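Local coordinates for protein galactan 1,3-beta-galactosidase (Phanerochaete chrysosporium, PDB 7BYS) that probably hydrolyses beta-1,3-galactan from its chain end, as an exo-acting glycoside hydrolase of family 43 joined to a calcium-binding, carbohydrate-binding module, at residues Asn213-Ala218 with Gln229-Ser234; Gly250-Tyr255 with Pro274-Ser279; Ser372-Pro377 with Glu405-Phe410; Val379-Pro384 with Val395-Asn400. All coordinates share one frame; numbering follows the deposited sequence. Where two conformers were deposited one is given.

Interaction 1: Asn213-Ala218 with Gln229-Ser234; sequences NKWFSA and QDIAPS
The indole of Trp215 overlaps CB of Gln229 and sets its CD1 edge against Ile231. Trp215 NE1 is 3.5 Å from Gln229 CB. Trp215 CD1 meets CG2 of Ile231 at 3.7 Å, and Asp230 O also sits at this edge, in the ring plane. With chi1 at 72°, CG of Trp215 stands between the backbone N and the carbonyl carbon, and this carries the ring across to the partner strand. The backbones form a short antiparallel ladder. Trp215 and Gln229 are a hydrogen-bonded pair, with Trp215 N to Gln229 O at 2.8 Å and Gln229 N to Trp215 O at 3.1 Å. Ile231 N adds a bond to Asn213 O at 3.2 Å. Lys214 and Asp230 form the next, non-hydrogen-bonded pair. Their side chains run side by side and close a salt bridge, Lys214 NZ to Asp230 OD1 at 2.7 Å. The ammonium comes from above the carboxylate plane, 48° out of it. A water within hydrogen-bonding distance of Asp230 OD1 and Asn213 O adds a bridge between the segments. The amide of Asn213 turns elsewhere, and its OD1 accepts from Asn243 N. The contact is a beta hairpin in one blade of the GH43 propeller. Strand 214-218 pairs on its other edge with strand 197-204, while Ile231 reaches Ile284 of strand 283-284 and Thr238 of helix 237-240.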
loop_
_atom_site.group_PDB
_atom_site.type_symbol
_atom_site.label_atom_id
_atom_site.label_comp_id
_atom_site.label_asym_id
_atom_site.label_seq_id
_atom_site.Cartn_x
_atom_site.Cartn_y
_atom_site.Cartn_z
ATOM N N ASN A 213 0.722 4.374 -10.891
ATOM C CA ASN A 213 -0.262 3.322 -11.103
ATOM C C ASN A 213 -1.441 3.864 -11.913
ATOM O O ASN A 213 -1.723 5.068 -11.922
ATOM C CB ASN A 213 -0.739 2.751 -9.762
ATOM C CG ASN A 213 0.255 1.769 -9.131
ATOM O OD1 ASN A 213 -0.145 0.907 -8.348
ATOM N ND2 ASN A 213 1.540 1.913 -9.430
ATOM N N LYS A 214 -2.129 2.954 -12.601
ATOM C CA LYS A 214 -3.106 3.315 -13.620
ATOM C C LYS A 214 -4.445 2.633 -13.363
ATOM O O LYS A 214 -4.518 1.572 -12.737
ATOM C CB LYS A 214 -2.644 2.899 -15.029
ATOM C CG LYS A 214 -1.240 3.334 -15.397
ATOM C CD LYS A 214 -1.148 4.835 -15.604
ATOM C CE LYS A 214 0.256 5.230 -16.040
ATOM N NZ LYS A 214 0.376 6.712 -16.184
ATOM N N TRP A 215 -5.507 3.244 -13.895
ATOM C CA TRP A 215 -6.839 2.654 -13.901
ATOM C C TRP A 215 -7.334 2.472 -15.333
ATOM O O TRP A 215 -6.956 3.227 -16.242
ATOM C CB TRP A 215 -7.846 3.479 -13.068
ATOM C CG TRP A 215 -8.275 4.780 -13.665
ATOM C CD1 TRP A 215 -7.697 6.012 -13.480
ATOM C CD2 TRP A 215 -9.402 4.991 -14.521
ATOM N NE1 TRP A 215 -8.396 6.968 -14.182
ATOM C CE2 TRP A 215 -9.443 6.365 -14.833
ATOM C CE3 TRP A 215 -10.373 4.146 -15.069
ATOM C CZ2 TRP A 215 -10.422 6.916 -15.661
ATOM C CZ3 TRP A 215 -11.344 4.692 -15.887
ATOM C CH2 TRP A 215 -11.361 6.068 -16.175
ATOM N N PHE A 216 -8.189 1.456 -15.507
ATOM C CA PHE A 216 -8.841 1.094 -16.764
ATOM C C PHE A 216 -10.258 0.675 -16.400
ATOM O O PHE A 216 -10.479 0.138 -15.315
ATOM C CB PHE A 216 -8.183 -0.141 -17.413
ATOM C CG PHE A 216 -6.670 -0.128 -17.410
ATOM C CD1 PHE A 216 -5.953 -0.365 -16.246
ATOM C CD2 PHE A 216 -5.966 0.051 -18.594
ATOM C CE1 PHE A 216 -4.560 -0.375 -16.259
ATOM C CE2 PHE A 216 -4.563 0.030 -18.610
ATOM C CZ PHE A 216 -3.870 -0.178 -17.442
ATOM N N SER A 217 -11.225 0.900 -17.286
ATOM C CA SER A 217 -12.579 0.431 -17.005
ATOM C C SER A 217 -13.154 -0.287 -18.217
ATOM O O SER A 217 -12.736 -0.070 -19.360
ATOM C CB SER A 217 -13.543 1.553 -16.605
ATOM O OG SER A 217 -13.630 2.528 -17.620
ATOM N N ALA A 218 -14.128 -1.153 -17.938
ATOM C CA ALA A 218 -14.819 -1.902 -18.980
ATOM C C ALA A 218 -16.194 -2.286 -18.458
ATOM O O ALA A 218 -16.405 -2.379 -17.247
ATOM C CB ALA A 218 -14.027 -3.160 -19.348
ATOM N N GLN A 229 -5.104 5.454 -17.464
ATOM C CA GLN A 229 -5.026 6.808 -16.935
ATOM C C GLN A 229 -4.492 6.752 -15.506
ATOM O O GLN A 229 -4.623 5.745 -14.808
ATOM C CB GLN A 229 -6.399 7.500 -16.953
ATOM C CG GLN A 229 -7.062 7.613 -18.344
ATOM C CD GLN A 229 -6.341 8.560 -19.315
ATOM O OE1 GLN A 229 -5.413 9.291 -18.956
ATOM N NE2 GLN A 229 -6.790 8.556 -20.562
ATOM N N ASP A 230 -3.890 7.851 -15.067
ATOM C CA ASP A 230 -3.291 7.914 -13.738
ATOM C C ASP A 230 -4.345 7.957 -12.638
ATOM O O ASP A 230 -5.390 8.599 -12.776
ATOM C CB ASP A 230 -2.414 9.164 -13.637
ATOM C CG ASP A 230 -1.082 9.001 -14.328
ATOM O OD1 ASP A 230 -0.311 8.091 -13.949
ATOM O OD2 ASP A 230 -0.804 9.778 -15.266
ATOM N N ILE A 231 -4.043 7.286 -11.514
ATOM C CA ILE A 231 -4.850 7.433 -10.302
ATOM C C ILE A 231 -4.298 8.483 -9.343
ATOM O O ILE A 231 -4.979 8.824 -8.366
ATOM C CB ILE A 231 -5.061 6.099 -9.548
ATOM C CG1 ILE A 231 -3.737 5.504 -9.036
ATOM C CG2 ILE A 231 -5.832 5.105 -10.419
ATOM C CD1 ILE A 231 -3.934 4.262 -8.124
ATOM N N ALA A 232 -3.099 9.005 -9.588
ATOM C CA ALA A 232 -2.433 9.938 -8.690
ATOM C C ALA A 232 -1.503 10.806 -9.524
ATOM O O ALA A 232 -1.223 10.481 -10.684
ATOM C CB ALA A 232 -1.652 9.185 -7.600
ATOM N N PRO A 233 -1.016 11.925 -8.974
ATOM C CA PRO A 233 -0.062 12.753 -9.733
ATOM C C PRO A 233 1.162 11.932 -10.117
ATOM O O PRO A 233 1.769 11.277 -9.274
ATOM C CB PRO A 233 0.300 13.871 -8.744
ATOM C CG PRO A 233 -0.851 13.915 -7.787
ATOM C CD PRO A 233 -1.305 12.496 -7.644
ATOM N N SER A 234 1.512 11.946 -11.407
ATOM C CA SER A 234 2.517 11.006 -11.897
ATOM C C SER A 234 3.856 11.175 -11.191
ATOM O O SER A 234 4.533 10.180 -10.904
ATOM C CB SER A 234 2.669 11.090 -13.420
ATOM O OG SER A 234 2.757 12.421 -13.866
HETATM O O HOH W 1 -0.684 7.487 -11.187
#

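Interaction 2: Gly250-Tyr255 with Pro274-Ser279; sequences GSNAIY and PLDFSS
Ala253 and Leu275 are a hydrogen-bonded antiparallel pair in the beta hairpin of strands 252-259 and 269-276, in one blade of the five-bladed beta-propeller of GH43 enzymes. The backbone bonds are unequal. Leu275 N reaches Ala253 O at 2.8 Å, whereas Ala253 N to Leu275 O is 3.1 Å and more bent. A side-chain bond extends the pairing. Asn252 OD1 accepts from Phe277 N at 2.8 Å, nearly straight at 176°. Its CG is anti to the carbonyl carbon (chi1 -57°), which brings the amide oxygen to the segment where strand 269-276 has ended. A leucine in place of Asn252 would probably leave Phe277 N without this acceptor and let the chain after Asp276 shift from the hairpin. The apolar contacts lie on one face of the sheet. Ala253 CB touches CB of Leu275 at 4.1 Å. Ala253 CB is also 3.9 Å from Phe277 CE1, at the ring edge. That ring also stacks with His194 and meets Phe199 edge-to-face. At the end of the strand, Asp276 makes an Asx turn, and its OD2 bonds Tyr299 OH. Asp276 OD1 takes two donors from opposite faces of its carboxylate plane: Ser278 N at 2.8 Å and Ser278 OG at 2.6 Å.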
loop_
_atom_site.group_PDB
_atom_site.type_symbol
_atom_site.label_atom_id
_atom_site.label_comp_id
_atom_site.label_asym_id
_atom_site.label_seq_id
_atom_site.Cartn_x
_atom_site.Cartn_y
_atom_site.Cartn_z
ATOM N N GLY A 250 -18.873 1.774 -0.432
ATOM C CA GLY A 250 -19.999 2.599 -0.851
ATOM C C GLY A 250 -19.910 2.888 -2.333
ATOM O O GLY A 250 -19.652 1.995 -3.146
ATOM N N SER A 251 -20.102 4.150 -2.704
ATOM C CA SER A 251 -19.966 4.537 -4.100
ATOM C C SER A 251 -18.522 4.796 -4.498
ATOM O O SER A 251 -18.270 5.230 -5.625
ATOM C CB SER A 251 -20.829 5.758 -4.415
ATOM O OG SER A 251 -20.533 6.819 -3.535
ATOM N N ASN A 252 -17.574 4.527 -3.604
ATOM C CA ASN A 252 -16.157 4.690 -3.902
ATOM C C ASN A 252 -15.404 3.395 -3.601
ATOM O O ASN A 252 -15.958 2.301 -3.731
ATOM C CB ASN A 252 -15.601 5.900 -3.144
ATOM C CG ASN A 252 -16.362 7.187 -3.467
ATOM O OD1 ASN A 252 -16.275 7.712 -4.575
ATOM N ND2 ASN A 252 -17.127 7.683 -2.496
ATOM N N ALA A 253 -14.140 3.509 -3.218
ATOM C CA ALA A 253 -13.321 2.345 -2.924
ATOM C C ALA A 253 -12.162 2.810 -2.055
ATOM O O ALA A 253 -11.979 4.006 -1.815
ATOM C CB ALA A 253 -12.808 1.703 -4.220
ATOM N N ILE A 254 -11.378 1.843 -1.582
ATOM C CA ILE A 254 -10.134 2.121 -0.877
ATOM C C ILE A 254 -8.995 1.554 -1.708
ATOM O O ILE A 254 -8.989 0.358 -2.036
ATOM C CB ILE A 254 -10.117 1.499 0.519
ATOM C CG1 ILE A 254 -11.292 2.027 1.340
ATOM C CG2 ILE A 254 -8.775 1.795 1.197
ATOM C CD1 ILE A 254 -11.436 1.356 2.669
ATOM N N TYR A 255 -8.034 2.411 -2.041
ATOM C CA TYR A 255 -6.772 1.972 -2.606
ATOM C C TYR A 255 -5.892 1.461 -1.474
ATOM O O TYR A 255 -5.579 2.211 -0.538
ATOM C CB TYR A 255 -6.090 3.154 -3.290
ATOM C CG TYR A 255 -4.659 2.869 -3.656
ATOM C CD1 TYR A 255 -4.358 2.192 -4.826
ATOM C CD2 TYR A 255 -3.604 3.267 -2.832
ATOM C CE1 TYR A 255 -3.055 1.910 -5.186
ATOM C CE2 TYR A 255 -2.285 2.976 -3.169
ATOM C CZ TYR A 255 -2.018 2.301 -4.350
ATOM O OH TYR A 255 -0.720 2.011 -4.705
ATOM N N PRO A 274 -8.500 6.811 0.273
ATOM C CA PRO A 274 -9.768 6.743 -0.458
ATOM C C PRO A 274 -9.510 6.809 -1.957
ATOM O O PRO A 274 -8.632 7.533 -2.428
ATOM C CB PRO A 274 -10.535 7.985 0.031
ATOM C CG PRO A 274 -9.851 8.386 1.334
ATOM C CD PRO A 274 -8.404 8.014 1.116
ATOM N N LEU A 275 -10.272 6.035 -2.701
ATOM C CA LEU A 275 -10.261 6.079 -4.156
ATOM C C LEU A 275 -11.619 6.655 -4.521
ATOM O O LEU A 275 -12.640 5.966 -4.424
ATOM C CB LEU A 275 -10.066 4.681 -4.728
ATOM C CG LEU A 275 -9.590 4.521 -6.169
ATOM C CD1 LEU A 275 -8.271 5.257 -6.424
ATOM C CD2 LEU A 275 -9.427 3.031 -6.489
ATOM N N ASP A 276 -11.635 7.928 -4.890
ATOM C CA ASP A 276 -12.877 8.653 -5.089
ATOM C C ASP A 276 -13.303 8.592 -6.549
ATOM O O ASP A 276 -12.514 8.896 -7.449
ATOM C CB ASP A 276 -12.722 10.103 -4.632
ATOM C CG ASP A 276 -14.052 10.782 -4.433
ATOM O OD1 ASP A 276 -14.745 10.994 -5.445
ATOM O OD2 ASP A 276 -14.420 11.078 -3.274
ATOM N N PHE A 277 -14.553 8.189 -6.770
ATOM C CA PHE A 277 -15.119 8.024 -8.103
ATOM C C PHE A 277 -16.058 9.158 -8.496
ATOM O O PHE A 277 -16.677 9.081 -9.564
ATOM C CB PHE A 277 -15.922 6.720 -8.174
ATOM C CG PHE A 277 -15.082 5.479 -8.332
ATOM C CD1 PHE A 277 -14.370 4.963 -7.261
ATOM C CD2 PHE A 277 -15.032 4.811 -9.553
ATOM C CE1 PHE A 277 -13.610 3.812 -7.399
ATOM C CE2 PHE A 277 -14.272 3.660 -9.696
ATOM C CZ PHE A 277 -13.567 3.158 -8.617
ATOM N N SER A 278 -16.184 10.193 -7.664
ATOM C CA SER A 278 -17.191 11.226 -7.890
ATOM C C SER A 278 -17.074 11.903 -9.251
ATOM O O SER A 278 -18.062 12.469 -9.730
ATOM C CB SER A 278 -17.123 12.279 -6.788
ATOM O OG SER A 278 -15.850 12.905 -6.786
ATOM N N SER A 279 -15.905 11.875 -9.884
ATOM C CA SER A 279 -15.751 12.461 -11.209
ATOM C C SER A 279 -15.992 11.456 -12.330
ATOM O O SER A 279 -15.805 11.798 -13.502
ATOM C CB SER A 279 -14.368 13.097 -11.357
ATOM O OG SER A 279 -13.391 12.122 -11.692
#

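Interaction 3: Ser372-Pro377 with Glu405-Phe410; sequences SVNGGP and ENSITF
A type I' beta turn, Val373 to Gly376, ends strand 367-373 in a five-stranded antiparallel sheet of the carbohydrate-binding module, and the end of that strand pairs with strand 405-410. Ser372 and Thr409 are a hydrogen-bonded pair, with Thr409 N to Ser372 O at 2.8 Å and Ser372 N to Thr409 O at 3.0 Å. Asn374 N continues the ladder to Ser407 O. The Asn374 amide then uses both ends. Its CG is anti to the carbonyl carbon (chi1 -60°), which brings the amide over to Asn406 and Ser407. Asn374 OD1 accepts from Ser407 N at 2.9 Å, and Asn374 ND2 donates to Asn406 OD1, also at 2.9 Å. The second bond falls on a lone pair of Asn406 OD1, in the plane of the Asn374 amide. Asn406 OD1 accepts from Asn402 N as well, and Asn406 ND2 donates to Val346 O. One water donates to Ser372 O, accepts from Gly375 N, and bonds Ser407 OG and Thr409 OG1; Thr409 OG1 also bonds Thr342 OG1. Across the base of the turn, Ser372 OG donates to Gly376 O at 2.8 Å. The contact is thus mainly polar, and its two bonds fix the flip and rotation of the Asn374 amide.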
loop_
_atom_site.group_PDB
_atom_site.type_symbol
_atom_site.label_atom_id
_atom_site.label_comp_id
_atom_site.label_asym_id
_atom_site.label_seq_id
_atom_site.Cartn_x
_atom_site.Cartn_y
_atom_site.Cartn_z
ATOM N N SER A 372 12.181 17.133 17.366
ATOM C CA SER A 372 12.158 17.392 18.800
ATOM C C SER A 372 11.044 18.383 19.091
ATOM O O SER A 372 10.955 19.433 18.444
ATOM C CB SER A 372 13.501 17.983 19.221
ATOM O OG SER A 372 13.410 18.628 20.481
ATOM N N VAL A 373 10.194 18.059 20.058
ATOM C CA VAL A 373 9.066 18.911 20.418
ATOM C C VAL A 373 9.394 19.618 21.724
ATOM O O VAL A 373 9.689 18.963 22.728
ATOM C CB VAL A 373 7.769 18.098 20.564
ATOM C CG1 VAL A 373 6.607 19.020 20.921
ATOM C CG2 VAL A 373 7.476 17.330 19.278
ATOM N N ASN A 374 9.322 20.946 21.709
ATOM C CA ASN A 374 9.548 21.759 22.906
ATOM C C ASN A 374 10.854 21.383 23.605
ATOM O O ASN A 374 10.936 21.329 24.836
ATOM C CB ASN A 374 8.352 21.678 23.853
ATOM C CG ASN A 374 7.075 22.163 23.206
ATOM O OD1 ASN A 374 7.068 23.178 22.514
ATOM N ND2 ASN A 374 5.985 21.428 23.414
ATOM N N GLY A 375 11.877 21.084 22.813
ATOM C CA GLY A 375 13.169 20.711 23.345
ATOM C C GLY A 375 13.266 19.314 23.905
ATOM O O GLY A 375 14.271 19.000 24.557
ATOM N N GLY A 376 12.265 18.458 23.676
ATOM C CA GLY A 376 12.303 17.119 24.196
ATOM C C GLY A 376 13.261 16.225 23.421
ATOM O O GLY A 376 13.848 16.627 22.411
ATOM N N PRO A 377 13.431 14.993 23.898
ATOM C CA PRO A 377 14.299 14.047 23.184
ATOM C C PRO A 377 13.827 13.862 21.747
ATOM O O PRO A 377 12.628 13.856 21.465
ATOM C CB PRO A 377 14.140 12.749 23.982
ATOM C CG PRO A 377 13.635 13.176 25.321
ATOM C CD PRO A 377 12.797 14.390 25.079
ATOM N N GLU A 405 0.836 27.035 22.655
ATOM C CA GLU A 405 1.827 27.093 21.592
ATOM C C GLU A 405 2.926 26.070 21.830
ATOM O O GLU A 405 3.295 25.773 22.967
ATOM C CB GLU A 405 2.426 28.496 21.487
ATOM C CG GLU A 405 1.386 29.609 21.398
ATOM C CD GLU A 405 0.723 29.715 20.029
ATOM O OE1 GLU A 405 0.789 28.750 19.237
ATOM O OE2 GLU A 405 0.131 30.777 19.739
ATOM N N ASN A 406 3.439 25.526 20.731
ATOM C CA ASN A 406 4.480 24.517 20.768
ATOM C C ASN A 406 5.522 24.861 19.722
ATOM O O ASN A 406 5.248 25.582 18.763
ATOM C CB ASN A 406 3.918 23.137 20.418
ATOM C CG ASN A 406 2.939 22.630 21.450
ATOM O OD1 ASN A 406 3.319 21.920 22.375
ATOM N ND2 ASN A 406 1.668 22.986 21.290
ATOM N N SER A 407 6.726 24.328 19.921
ATOM C CA SER A 407 7.796 24.418 18.935
ATOM C C SER A 407 8.210 23.017 18.507
ATOM O O SER A 407 8.234 22.088 19.321
ATOM C CB SER A 407 9.020 25.135 19.525
ATOM O OG SER A 407 9.814 24.244 20.302
ATOM N N ILE A 408 8.523 22.862 17.223
ATOM C CA ILE A 408 9.026 21.599 16.693
ATOM C C ILE A 408 10.310 21.895 15.933
ATOM O O ILE A 408 10.306 22.708 15.003
ATOM C CB ILE A 408 8.011 20.901 15.773
ATOM C CG1 ILE A 408 6.645 20.775 16.459
ATOM C CG2 ILE A 408 8.534 19.534 15.370
ATOM C CD1 ILE A 408 5.530 20.308 15.516
ATOM N N THR A 409 11.405 21.250 16.330
ATOM C CA THR A 409 12.719 21.507 15.750
ATOM C C THR A 409 13.140 20.312 14.904
ATOM O O THR A 409 13.069 19.164 15.361
ATOM C CB THR A 409 13.755 21.777 16.844
ATOM O OG1 THR A 409 13.429 23.000 17.511
ATOM C CG2 THR A 409 15.132 21.927 16.239
ATOM N N PHE A 410 13.599 20.588 13.685
ATOM C CA PHE A 410 14.007 19.572 12.719
ATOM C C PHE A 410 15.495 19.696 12.423
ATOM O O PHE A 410 15.997 20.801 12.187
ATOM C CB PHE A 410 13.223 19.737 11.415
ATOM C CG PHE A 410 11.748 19.584 11.584
ATOM C CD1 PHE A 410 11.163 18.330 11.467
ATOM C CD2 PHE A 410 10.942 20.681 11.850
ATOM C CE1 PHE A 410 9.792 18.171 11.628
ATOM C CE2 PHE A 410 9.578 20.525 12.011
ATOM C CZ PHE A 410 9.003 19.267 11.899
HETATM O O HOH W 2 11.841 21.758 19.895
#

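Interaction 4: Val379-Pro384 with Val395-Asn400; sequences VLVDQP and VPVKLN
Strands 379-383 and 395-400 run nearly antiparallel, at 165° between their directions, but their axes come no closer than 7.9 Å. This is too far for backbone pairing, and the nearest CA atoms, those of Val381 and Val397, are 7.2 Å apart. Side chains fill the distance. Val379, Val381, Val395 and Val397 all point from their strands toward the partner. Val381 is shared between two partners. Its CG1 meets CG2 of Val395 at 3.8 Å, and its CG2 meets CG2 of Val397, also at 3.8 Å. Its CG1 is anti to the backbone N (chi1 -179°), and this torsion spreads the two methyls along the opposing strand, one to each valine. The Val381 and Val395 side chains interleave, coming from opposing strands. Val395 in turn splits its own methyls: CG1 packs on CD of Pro384 at 3.7 Å, and CG2 also lies 3.6 Å from Asp382 O. Replacing Val395 by an alanine would probably open a gap between Pro384 and Val381, with both left short of a methyl to pack on. Val379 CG2 reaches Val397 CG2 more loosely, at 4.2 Å. Nearby, Asp382 forms a salt bridge with Arg261, and a glycan N-acetylglucosamine touches Leu380 and Asp382. Each strand bonds within its own sheet: strand 379-383 with 367-373, and strand 392-402 with 352-360. Face-to-face packing of two antiparallel sheets through aliphatic side chains is the mark of the beta-sandwich of this module, as in CBM6 and CBM35 relatives.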
loop_
_atom_site.group_PDB
_atom_site.type_symbol
_atom_site.label_atom_id
_atom_site.label_comp_id
_atom_site.label_asym_id
_atom_site.label_seq_id
_atom_site.Cartn_x
_atom_site.Cartn_y
_atom_site.Cartn_z
ATOM N N VAL A 379 13.155 12.163 18.060
ATOM C CA VAL A 379 12.881 10.908 17.376
ATOM C C VAL A 379 13.348 11.066 15.937
ATOM O O VAL A 379 13.393 12.177 15.402
ATOM C CB VAL A 379 11.395 10.485 17.430
ATOM C CG1 VAL A 379 10.954 10.230 18.869
ATOM C CG2 VAL A 379 10.530 11.521 16.770
ATOM N N LEU A 380 13.714 9.953 15.313
ATOM C CA LEU A 380 14.217 9.969 13.946
ATOM C C LEU A 380 13.132 9.476 13.000
ATOM O O LEU A 380 12.570 8.395 13.204
ATOM C CB LEU A 380 15.456 9.083 13.839
ATOM C CG LEU A 380 16.282 9.245 12.566
ATOM C CD1 LEU A 380 16.872 10.649 12.472
ATOM C CD2 LEU A 380 17.380 8.215 12.548
ATOM N N VAL A 381 12.822 10.276 11.982
ATOM C CA VAL A 381 11.759 9.962 11.031
ATOM C C VAL A 381 12.382 9.632 9.678
ATOM O O VAL A 381 13.152 10.428 9.132
ATOM C CB VAL A 381 10.752 11.118 10.909
ATOM C CG1 VAL A 381 9.659 10.748 9.924
ATOM C CG2 VAL A 381 10.134 11.442 12.269
ATOM N N ASP A 382 12.035 8.465 9.135
ATOM C CA ASP A 382 12.553 8.042 7.839
ATOM C C ASP A 382 11.925 8.868 6.726
ATOM O O ASP A 382 10.712 9.108 6.717
ATOM C CB ASP A 382 12.169 6.588 7.582
ATOM C CG ASP A 382 12.888 5.617 8.488
ATOM O OD1 ASP A 382 14.075 5.853 8.798
ATOM O OD2 ASP A 382 12.255 4.606 8.873
ATOM N N GLN A 383 12.754 9.264 5.758
ATOM C CA GLN A 383 12.334 10.064 4.608
ATOM C C GLN A 383 12.693 9.313 3.332
ATOM O O GLN A 383 13.829 9.413 2.828
ATOM C CB GLN A 383 12.968 11.454 4.650
ATOM C CG GLN A 383 12.501 12.246 5.855
ATOM C CD GLN A 383 13.208 13.578 5.982
ATOM O OE1 GLN A 383 14.433 13.635 6.023
ATOM N NE2 GLN A 383 12.440 14.657 6.004
ATOM N N PRO A 384 11.751 8.556 2.766
ATOM C CA PRO A 384 12.031 7.833 1.521
ATOM C C PRO A 384 12.470 8.777 0.411
ATOM O O PRO A 384 12.172 9.980 0.418
ATOM C CB PRO A 384 10.681 7.182 1.175
ATOM C CG PRO A 384 9.947 7.083 2.486
ATOM C CD PRO A 384 10.399 8.290 3.293
ATOM N N VAL A 395 5.417 12.009 5.063
ATOM C CA VAL A 395 5.442 10.881 5.991
ATOM C C VAL A 395 4.954 11.348 7.355
ATOM O O VAL A 395 5.169 12.514 7.720
ATOM C CB VAL A 395 6.837 10.240 6.106
ATOM C CG1 VAL A 395 7.247 9.575 4.801
ATOM C CG2 VAL A 395 7.878 11.267 6.559
ATOM N N PRO A 396 4.336 10.478 8.141
ATOM C CA PRO A 396 3.719 10.915 9.399
ATOM C C PRO A 396 4.562 10.605 10.620
ATOM O O PRO A 396 5.333 9.632 10.650
ATOM C CB PRO A 396 2.436 10.084 9.440
ATOM C CG PRO A 396 2.868 8.773 8.834
ATOM C CD PRO A 396 3.844 9.147 7.727
ATOM N N VAL A 397 4.392 11.433 11.646
ATOM C CA VAL A 397 4.973 11.196 12.964
ATOM C C VAL A 397 3.966 11.641 14.017
ATOM O O VAL A 397 3.304 12.672 13.860
ATOM C CB VAL A 397 6.357 11.872 13.119
ATOM C CG1 VAL A 397 6.252 13.391 13.021
ATOM C CG2 VAL A 397 7.015 11.454 14.434
ATOM N N LYS A 398 3.822 10.838 15.072
ATOM C CA LYS A 398 2.881 11.124 16.149
ATOM C C LYS A 398 3.617 11.868 17.258
ATOM O O LYS A 398 4.559 11.332 17.848
ATOM C CB LYS A 398 2.277 9.830 16.688
ATOM C CG LYS A 398 0.942 10.044 17.401
ATOM C CD LYS A 398 0.196 8.724 17.596
ATOM C CE LYS A 398 1.051 7.733 18.364
ATOM N NZ LYS A 398 1.104 6.402 17.689
ATOM N N LEU A 399 3.194 13.103 17.529
ATOM C CA LEU A 399 3.891 13.970 18.472
ATOM C C LEU A 399 2.984 14.340 19.638
ATOM O O LEU A 399 1.803 14.645 19.449
ATOM C CB LEU A 399 4.365 15.254 17.781
ATOM C CG LEU A 399 5.338 15.061 16.613
ATOM C CD1 LEU A 399 5.739 16.389 16.014
ATOM C CD2 LEU A 399 6.569 14.277 17.050
ATOM N N ASN A 400 3.559 14.352 20.842
ATOM C CA ASN A 400 2.860 14.815 22.038
ATOM C C ASN A 400 3.060 16.319 22.173
ATOM O O ASN A 400 4.188 16.783 22.369
ATOM C CB ASN A 400 3.390 14.100 23.278
ATOM C CG ASN A 400 2.854 12.688 23.409
ATOM O OD1 ASN A 400 1.716 12.407 23.031
ATOM N ND2 ASN A 400 3.678 11.787 23.929
#

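Overall arrangement
Interactions 1 and 2 lie in the GH43 propeller and meet where Ile231 CD1 packs 3.9 Å from Tyr255 CE1. This is near Gln242, which binds galactose in another crystal structure of the enzyme; no sugar is bound here. Both are hairpin contacts, but interaction 2 is buried, whereas interaction 1 is partly buried and has a salt bridge between partly exposed residues. Interactions 3 and 4, in the carbohydrate-binding module, are both partly buried: Val381 and Val395 lie inside the sandwich, the Asn374 turn at its edge. Interaction 3 pairs strands within one sheet by polar bonds, while interaction 4 joins that sheet to the other by apolar packing. The two meet at Val373 and Leu399.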